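Local structure of cytochrome P450 (Picrophilus torridus, 2RFB) at residues 149-152 / 153-156; 91-94 / 95-98. The protein binds a thiolate-ligated heme and probably acts as a monooxygenase. All coordinates share one frame; numbering follows the deposited sequence.

Contact 1: residues 149-152 / 153-156; sequences LEIF and KSDS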
ATOM      1  N   LEU A 149     -14.558 -12.293  16.222  1.00 61.30           N
ATOM      2  CA  LEU A 149     -14.944 -12.042  17.581  1.00 62.18           C
ATOM      3  C   LEU A 149     -14.445 -13.150  18.497  1.00 62.85           C
ATOM      4  O   LEU A 149     -14.044 -12.895  19.622  1.00 62.86           O
ATOM      5  CB  LEU A 149     -16.465 -11.875  17.677  1.00 61.99           C
ATOM      6  CG  LEU A 149     -17.053 -10.622  16.986  1.00 62.21           C
ATOM      7  CD1 LEU A 149     -18.560 -10.557  17.174  1.00 61.26           C
ATOM      8  CD2 LEU A 149     -16.414  -9.310  17.454  1.00 58.69           C
ATOM      9  N   GLU A 150     -14.459 -14.382  18.009  1.00 64.11           N
ATOM     10  CA  GLU A 150     -13.876 -15.491  18.756  1.00 65.25           C
ATOM     11  C   GLU A 150     -12.363 -15.292  18.937  1.00 65.82           C
ATOM     12  O   GLU A 150     -11.838 -15.495  20.011  1.00 66.05           O
ATOM     13  CB  GLU A 150     -14.216 -16.831  18.088  1.00 65.25           C
ATOM     14  CG  GLU A 150     -15.347 -17.698  18.757  1.00 66.27           C
ATOM     15  CD  GLU A 150     -16.325 -16.936  19.690  1.00 68.16           C
ATOM     16  OE1 GLU A 150     -16.864 -15.864  19.301  1.00 66.66           O
ATOM     17  OE2 GLU A 150     -16.585 -17.446  20.818  1.00 68.49           O
ATOM     18  N   ILE A 151     -11.676 -14.836  17.904  1.00 66.94           N
ATOM     19  CA  ILE A 151     -10.238 -14.694  17.979  1.00 68.21           C
ATOM     20  C   ILE A 151      -9.860 -13.615  18.974  1.00 69.87           C
ATOM     21  O   ILE A 151      -9.016 -13.840  19.850  1.00 70.40           O
ATOM     22  CB  ILE A 151      -9.653 -14.367  16.626  1.00 68.01           C
ATOM     23  CG1 ILE A 151      -9.903 -15.541  15.680  1.00 66.93           C
ATOM     24  CG2 ILE A 151      -8.173 -14.067  16.768  1.00 66.86           C
ATOM     25  CD1 ILE A 151     -10.050 -15.128  14.242  1.00 67.44           C
ATOM     26  N   PHE A 152     -10.516 -12.464  18.866  1.00 71.41           N
ATOM     27  CA  PHE A 152     -10.313 -11.378  19.815  1.00 73.07           C
ATOM     28  C   PHE A 152     -10.337 -11.820  21.276  1.00 74.52           C
ATOM     29  O   PHE A 152      -9.719 -11.180  22.131  1.00 74.55           O
ATOM     30  CB  PHE A 152     -11.318 -10.252  19.585  1.00 72.70           C
ATOM     31  CG  PHE A 152     -10.854  -9.234  18.594  1.00 72.92           C
ATOM     32  CD1 PHE A 152     -11.493  -9.089  17.375  1.00 72.78           C
ATOM     33  CD2 PHE A 152      -9.756  -8.433  18.866  1.00 73.75           C
ATOM     34  CE1 PHE A 152     -11.050  -8.169  16.470  1.00 72.48           C
ATOM     35  CE2 PHE A 152      -9.309  -7.508  17.948  1.00 73.63           C
ATOM     36  CZ  PHE A 152      -9.953  -7.379  16.756  1.00 72.89           C
ATOM     37  N   LYS A 153     -11.036 -12.913  21.572  1.00 76.43           N
ATOM     38  CA  LYS A 153     -11.171 -13.328  22.964  1.00 78.36           C
ATOM     39  C   LYS A 153     -10.254 -14.468  23.379  1.00 79.05           C
ATOM     40  O   LYS A 153     -10.012 -14.658  24.556  1.00 79.17           O
ATOM     41  CB  LYS A 153     -12.639 -13.530  23.357  1.00 78.24           C
ATOM     42  CG  LYS A 153     -13.296 -12.200  23.814  1.00 79.08           C
ATOM     43  CD  LYS A 153     -14.604 -12.418  24.604  1.00 80.05           C
ATOM     44  CE  LYS A 153     -14.888 -11.288  25.618  1.00 82.31           C
ATOM     45  NZ  LYS A 153     -14.975  -9.938  24.979  1.00 83.39           N
ATOM     46  N   SER A 154      -9.692 -15.184  22.415  1.00 80.72           N
ATOM     47  CA  SER A 154      -8.555 -16.061  22.693  1.00 82.50           C
ATOM     48  C   SER A 154      -7.317 -15.166  22.813  1.00 83.91           C
ATOM     49  O   SER A 154      -7.444 -14.001  23.222  1.00 84.54           O
ATOM     50  CB  SER A 154      -8.389 -17.088  21.572  1.00 82.29           C
ATOM     51  OG  SER A 154      -7.955 -16.460  20.379  1.00 82.44           O
ATOM     52  N   ASP A 155      -6.135 -15.672  22.439  1.00 85.19           N
ATOM     53  CA  ASP A 155      -4.913 -14.824  22.385  1.00 85.98           C
ATOM     54  C   ASP A 155      -3.810 -15.333  21.449  1.00 86.45           C
ATOM     55  O   ASP A 155      -3.658 -16.548  21.264  1.00 86.55           O
ATOM     56  CB  ASP A 155      -4.325 -14.635  23.797  1.00 86.05           C
ATOM     57  CG  ASP A 155      -4.296 -15.930  24.602  1.00 86.14           C
ATOM     58  OD1 ASP A 155      -4.288 -15.860  25.857  1.00 85.62           O
ATOM     59  OD2 ASP A 155      -4.289 -17.015  23.978  1.00 85.06           O
ATOM     60  N   SER A 156      -3.055 -14.401  20.860  1.00 86.66           N
ATOM     61  CA  SER A 156      -1.749 -14.728  20.266  1.00 86.96           C
ATOM     62  C   SER A 156      -0.728 -13.617  20.496  1.00 86.86           C
ATOM     63  O   SER A 156      -0.861 -12.853  21.451  1.00 87.38           O
ATOM     64  CB  SER A 156      -1.869 -15.112  18.789  1.00 87.38           C
ATOM     65  OG  SER A 156      -2.085 -16.517  18.682  1.00 87.69           O
TER

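Contact 2: residues 91-94 / 95-98; sequences NKDI and ISEY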
ATOM      1  N   ASN A  91       3.972 -20.440 -16.362  1.00 68.49           N
ATOM      2  CA  ASN A  91       2.857 -20.484 -17.310  1.00 67.74           C
ATOM      3  C   ASN A  91       1.561 -19.926 -16.794  1.00 66.84           C
ATOM      4  O   ASN A  91       0.603 -19.829 -17.556  1.00 66.88           O
ATOM      5  CB  ASN A  91       2.603 -21.895 -17.771  1.00 67.80           C
ATOM      6  CG  ASN A  91       3.327 -22.206 -19.012  1.00 70.65           C
ATOM      7  OD1 ASN A  91       2.990 -21.663 -20.081  1.00 74.74           O
ATOM      8  ND2 ASN A  91       4.321 -23.094 -18.920  1.00 69.77           N
ATOM      9  N   LYS A  92       1.542 -19.560 -15.518  1.00 65.56           N
ATOM     10  CA  LYS A  92       0.327 -19.097 -14.856  1.00 65.55           C
ATOM     11  C   LYS A  92       0.298 -17.616 -14.741  1.00 65.14           C
ATOM     12  O   LYS A  92       1.280 -16.951 -15.067  1.00 64.99           O
ATOM     13  CB  LYS A  92       0.210 -19.702 -13.459  1.00 65.69           C
ATOM     14  CG  LYS A  92      -0.090 -21.197 -13.542  1.00 67.04           C
ATOM     15  CD  LYS A  92       0.077 -21.868 -12.230  1.00 67.96           C
ATOM     16  CE  LYS A  92      -0.103 -23.362 -12.439  1.00 69.49           C
ATOM     17  NZ  LYS A  92      -0.527 -24.024 -11.175  1.00 73.35           N
ATOM     18  N   ASP A  93      -0.835 -17.112 -14.260  1.00 64.86           N
ATOM     19  CA  ASP A  93      -1.035 -15.702 -13.996  1.00 64.48           C
ATOM     20  C   ASP A  93      -0.265 -15.328 -12.754  1.00 64.38           C
ATOM     21  O   ASP A  93      -0.602 -15.774 -11.659  1.00 64.51           O
ATOM     22  CB  ASP A  93      -2.530 -15.324 -13.824  1.00 64.28           C
ATOM     23  CG  ASP A  93      -2.725 -13.808 -13.505  1.00 65.91           C
ATOM     24  OD1 ASP A  93      -1.798 -12.994 -13.691  1.00 67.24           O
ATOM     25  OD2 ASP A  93      -3.798 -13.405 -13.047  1.00 70.03           O
ATOM     26  N   ILE A  94       0.767 -14.507 -12.922  1.00 64.04           N
ATOM     27  CA  ILE A  94       1.670 -14.178 -11.819  1.00 64.06           C
ATOM     28  C   ILE A  94       0.972 -13.312 -10.760  1.00 63.99           C
ATOM     29  O   ILE A  94       1.365 -13.269  -9.591  1.00 64.05           O
ATOM     30  CB  ILE A  94       2.859 -13.343 -12.331  1.00 63.87           C
ATOM     31  CG1 ILE A  94       3.557 -14.000 -13.537  1.00 64.50           C
ATOM     32  CG2 ILE A  94       3.799 -13.067 -11.219  1.00 64.49           C
ATOM     33  CD1 ILE A  94       4.366 -15.220 -13.240  1.00 66.92           C
ATOM     34  N   ILE A  95      -0.010 -12.536 -11.202  1.00 64.00           N
ATOM     35  CA  ILE A  95      -0.771 -11.692 -10.300  1.00 62.75           C
ATOM     36  C   ILE A  95      -1.659 -12.585  -9.419  1.00 61.99           C
ATOM     37  O   ILE A  95      -1.460 -12.659  -8.207  1.00 62.95           O
ATOM     38  CB  ILE A  95      -1.566 -10.638 -11.100  1.00 63.53           C
ATOM     39  CG1 ILE A  95      -0.577  -9.827 -11.947  1.00 62.50           C
ATOM     40  CG2 ILE A  95      -2.573  -9.821 -10.196  1.00 59.73           C
ATOM     41  CD1 ILE A  95       0.345  -8.793 -11.198  1.00 57.50           C
ATOM     42  N   SER A  96      -2.585 -13.312  -9.991  1.00 60.58           N
ATOM     43  CA  SER A  96      -3.467 -14.015  -9.091  1.00 61.98           C
ATOM     44  C   SER A  96      -2.857 -15.203  -8.316  1.00 62.48           C
ATOM     45  O   SER A  96      -3.366 -15.582  -7.270  1.00 62.52           O
ATOM     46  CB  SER A  96      -4.737 -14.428  -9.808  1.00 60.70           C
ATOM     47  OG  SER A  96      -4.426 -15.563 -10.520  1.00 64.00           O
ATOM     48  N   GLU A  97      -1.769 -15.778  -8.825  1.00 63.54           N
ATOM     49  CA  GLU A  97      -1.176 -16.985  -8.239  1.00 64.25           C
ATOM     50  C   GLU A  97       0.071 -16.690  -7.418  1.00 63.99           C
ATOM     51  O   GLU A  97       0.531 -17.544  -6.683  1.00 64.18           O
ATOM     52  CB  GLU A  97      -0.849 -18.028  -9.302  1.00 63.50           C
ATOM     53  CG  GLU A  97      -2.062 -18.489 -10.052  1.00 67.27           C
ATOM     54  CD  GLU A  97      -3.185 -19.038  -9.145  1.00 72.79           C
ATOM     55  OE1 GLU A  97      -2.894 -19.963  -8.323  1.00 72.79           O
ATOM     56  OE2 GLU A  97      -4.362 -18.563  -9.289  1.00 72.89           O
ATOM     57  N   TYR A  98       0.630 -15.497  -7.544  1.00 63.57           N
ATOM     58  CA  TYR A  98       1.760 -15.187  -6.727  1.00 63.58           C
ATOM     59  C   TYR A  98       1.566 -13.831  -6.075  1.00 63.86           C
ATOM     60  O   TYR A  98       1.596 -13.702  -4.886  1.00 64.16           O
ATOM     61  CB  TYR A  98       3.065 -15.207  -7.540  1.00 63.94           C
ATOM     62  CG  TYR A  98       4.266 -14.834  -6.655  1.00 64.41           C
ATOM     63  CD1 TYR A  98       4.924 -15.798  -5.865  1.00 64.39           C
ATOM     64  CD2 TYR A  98       4.712 -13.518  -6.587  1.00 60.77           C
ATOM     65  CE1 TYR A  98       6.018 -15.421  -5.034  1.00 64.15           C
ATOM     66  CE2 TYR A  98       5.769 -13.161  -5.817  1.00 61.56           C
ATOM     67  CZ  TYR A  98       6.424 -14.100  -5.050  1.00 63.92           C
ATOM     68  OH  TYR A  98       7.460 -13.661  -4.283  1.00 66.07           O
TER

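Contact 1: residues 149-152 / 153-156
Ser154 turns its hydroxyl back onto the end of the helix that precedes it, and the acceptor is the carbonyl of Ile151, three residues earlier. OG donates to Ile151 O at 2.9 Å, approaching in the carbonyl plane on a lone pair, with a C=O...donor angle of 123°. At chi1 69°, OG stands between the backbone N and the carbonyl carbon of Ser154, which directs it back to Ile151 O. CB of Ser154 follows behind, 3.7 Å from Ile151 O. The backbone amide of the same serine points to a different carbonyl, Glu150 O, at 3.2 Å and in the carbonyl plane, and makes a second, weak bond to Ile151 O.

This is the C-terminal end of helix 136-153, where the last carbonyls run out of regular partners. Glu150 O takes two donors from distinct directions, since Lys153 N reaches it at 3.1 Å from 61° above the carbonyl plane. Ile151 O instead receives the serine hydroxyl in its plane, with the weak Ser154 amide bond beside it, so both carbonyls are engaged as the chain leaves the helix.

The larger side chains diverge from this polar turn. Phe152 points away from the residues that follow it, and its side chain touches Ile160 and Leu163 of helix 159-164 and Met175 and Ile182 of helix 175-206. Ile151 is buried as well, touching Ile160 and Pro114. The end of the exposed Lys153 side chain also leads away from residues 149-152.

Contact 2: residues 91-94 / 95-98
Asp93 caps the first turn of helix 94-99 with its carboxylate, the hydrogen bonds of an N-cap residue. OD1 accepts from Ile95 N at 3.1 Å, the amide lying 66° out of the carboxylate plane, and OD2 takes a longer, weak bond from Ser96 N at 3.3 Å. With CG anti to the backbone N (chi1 178°), the carboxylate folds over both amides. Ile95 sets its CB 3.5 Å from Asp93 OD1, the two side chains crossing at a slant. OD1 also accepts from Leu340 N, tying the cap to a distant loop.

Backbone bonds continue the turn: Glu97 N donates to Asp93 O at 3.1 Å, and Tyr98 N makes a weak bond to Ile94 O. The Tyr98 hydroxyl is hydrogen-bonded to Ser82.

Apolar contacts are looser. CG2 of Ile94 meets CB of Tyr98 at 4.3 Å, and CB of Lys92 lies at the same distance from CG of Glu97.

Among the charged groups, Lys92 NZ and Glu97 OE1 are 5.5 Å apart, without contact, while Glu97 OE1 forms a salt bridge with Arg101.

Replacing Asp93 by an alanine is likely to leave the amides of Ile95 and Leu340, and the weakly bound one of Ser96, without their carboxylate acceptor. Gathered on one carboxylate at a helix N-terminus, these donors and the helix dipole would be expected to favour its negative charge.

In the fold
The two contacts sit at opposite kinds of helix end: 91-94 / 95-98 at the start of helix 94-99, 149-152 / 153-156 at the finish of helix 136-153. Their centres are about 33 Å apart and their nearest atoms about 22 Å, so they do not touch. Both are partly buried, but contact 1 is farther from the chain centre (26 against 20 Å), with four of seven touching residues exposed against one in contact 2. The chemistry reverses with the helix end: first-turn amides meet a carboxylate in contact 2, last-turn carbonyls a hydroxyl in contact 1. Both send apolar side chains to helix 175-206, through Leu149 and Phe152 in one and Ile94 and Ile95 in the other.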